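Local coordinates for protein nigerythrin (Desulfovibrio vulgaris subsp. vulgaris, PDB 1YUZ) that shows NADH peroxidase activity in vitro and carries a ferritin-like diiron centre and a rubredoxin-like iron centre in each subunit of a homodimer, at residues S22-G27 with P124-K129. Residues are numbered along the deposited sequence; the frame is centred on the assembly and turned at random.
Sequences SKTAVG and PAFIRK
Val26 straddles one turn of helix with its two methyls, because chi1 of 179° sets CG1 anti to the backbone N and CG2 anti to the carbonyl carbon. CG2 rests on Ala125, 3.9 Å from its CB, while CG1 meets the aliphatic chain of Lys129 a turn later, with Val26 CG1 3.7 Å from Lys129 CB. The lysine itself runs out past Gly27: its chain bends once, at chi2 (67°), and is extended beyond. That course lays CG, CD and CE alongside the Gly27 carbonyl, with Lys129 CE 3.2 Å from Gly27 O, a contact through carbon and not a hydrogen bond. Its ammonium group makes a long, weak ion pair with Glu133. What meets here is the extended loop leading into helix 29-56 and the flank of helix 104-132, two of the four long helices of the ferritin-like diiron bundle. Phe126, buried like Ala125, has its side chain about 8 Å from that of the iron ligand Glu40. Its ring turns an edge to the loop: Ala25 O lies in the ring plane, 3.7 Å from Phe126 CE2, where the positive rim of the ring suits a carbonyl oxygen. The methyl of Thr24 comes in obliquely, CG2 sitting 3.6 Å from Phe126 CE2. With CG2 given to the ring, the Thr24 hydroxyl is directed elsewhere, to Asp121 and Tyr117 of helix 104-132. Asp121 also bonds Ser22 OG and the Lys23 backbone N. Ser22 OG in turn accepts from Thr24 N at 3.1 Å, an ST turn that bends the chain just ahead of the apolar contacts. Ala35 and Asn32 of helix 29-56 also pack on the Phe126 side chain, and Asn32 accepts a bond from Gly27 N.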
# COMPACT_ATOMS: atom_id res chain seq x y z
N SER B 22 16.44 6.55 5.18
CA SER B 22 16.57 5.90 3.89
C SER B 22 17.54 4.73 3.86
O SER B 22 18.59 4.75 4.49
CB SER B 22 17.01 6.93 2.84
OG SER B 22 17.29 6.30 1.60
N LYS B 23 17.17 3.70 3.10
CA LYS B 23 17.99 2.50 2.96
C LYS B 23 18.60 2.48 1.56
O LYS B 23 18.93 1.42 1.03
CB LYS B 23 17.11 1.26 3.15
CG LYS B 23 16.29 1.26 4.43
CD LYS B 23 15.30 0.10 4.45
CE LYS B 23 14.45 0.12 5.71
NZ LYS B 23 13.46 -0.99 5.73
N THR B 24 18.74 3.66 0.97
CA THR B 24 19.28 3.77 -0.38
C THR B 24 20.67 4.41 -0.47
O THR B 24 20.90 5.50 0.04
CB THR B 24 18.32 4.58 -1.28
OG1 THR B 24 17.02 3.98 -1.26
CG2 THR B 24 18.83 4.61 -2.71
N ALA B 25 21.58 3.71 -1.14
CA ALA B 25 22.92 4.22 -1.35
C ALA B 25 22.82 5.19 -2.51
O ALA B 25 22.31 4.83 -3.58
CB ALA B 25 23.86 3.09 -1.70
N VAL B 26 23.28 6.41 -2.31
CA VAL B 26 23.21 7.43 -3.35
C VAL B 26 24.59 7.82 -3.86
O VAL B 26 25.44 8.28 -3.10
CB VAL B 26 22.50 8.70 -2.84
CG1 VAL B 26 22.46 9.75 -3.94
CG2 VAL B 26 21.09 8.35 -2.39
N GLY B 27 24.80 7.64 -5.16
CA GLY B 27 26.06 8.00 -5.77
C GLY B 27 25.78 9.08 -6.80
O GLY B 27 24.85 9.87 -6.63
N PRO B 124 12.83 8.95 -4.65
CA PRO B 124 12.95 10.32 -4.13
C PRO B 124 14.43 10.67 -3.85
O PRO B 124 14.86 11.80 -4.08
CB PRO B 124 12.12 10.27 -2.85
CG PRO B 124 11.01 9.35 -3.24
CD PRO B 124 11.75 8.22 -3.96
N ALA B 125 15.21 9.69 -3.39
CA ALA B 125 16.63 9.91 -3.11
C ALA B 125 17.38 10.23 -4.40
O ALA B 125 18.21 11.14 -4.44
CB ALA B 125 17.23 8.67 -2.45
N PHE B 126 17.08 9.47 -5.45
CA PHE B 126 17.73 9.67 -6.74
C PHE B 126 17.28 10.97 -7.39
O PHE B 126 18.07 11.65 -8.05
CB PHE B 126 17.43 8.50 -7.66
CG PHE B 126 18.09 7.21 -7.26
CD1 PHE B 126 17.79 6.03 -7.93
CD2 PHE B 126 19.03 7.17 -6.22
CE1 PHE B 126 18.41 4.83 -7.59
CE2 PHE B 126 19.66 5.98 -5.88
CZ PHE B 126 19.35 4.81 -6.56
N ILE B 127 16.01 11.32 -7.22
CA ILE B 127 15.50 12.56 -7.78
C ILE B 127 16.21 13.74 -7.13
O ILE B 127 16.66 14.66 -7.81
CB ILE B 127 13.98 12.69 -7.53
CG1 ILE B 127 13.23 11.64 -8.36
CG2 ILE B 127 13.50 14.10 -7.88
CD1 ILE B 127 11.77 11.52 -8.01
N ARG B 128 16.33 13.70 -5.81
CA ARG B 128 17.00 14.77 -5.08
C ARG B 128 18.44 14.95 -5.55
O ARG B 128 18.89 16.07 -5.78
CB ARG B 128 16.98 14.49 -3.58
CG ARG B 128 17.65 15.57 -2.76
CD ARG B 128 16.92 16.90 -2.89
NE ARG B 128 17.72 18.01 -2.35
CZ ARG B 128 17.28 19.25 -2.21
NH1 ARG B 128 16.04 19.57 -2.55
NH2 ARG B 128 18.09 20.18 -1.71
N LYS B 129 19.15 13.84 -5.70
CA LYS B 129 20.54 13.90 -6.15
C LYS B 129 20.61 14.49 -7.55
O LYS B 129 21.49 15.30 -7.84
CB LYS B 129 21.18 12.50 -6.13
CG LYS B 129 22.64 12.47 -6.59
CD LYS B 129 23.56 13.19 -5.61
CE LYS B 129 25.02 13.05 -6.02
NZ LYS B 129 25.94 13.65 -5.01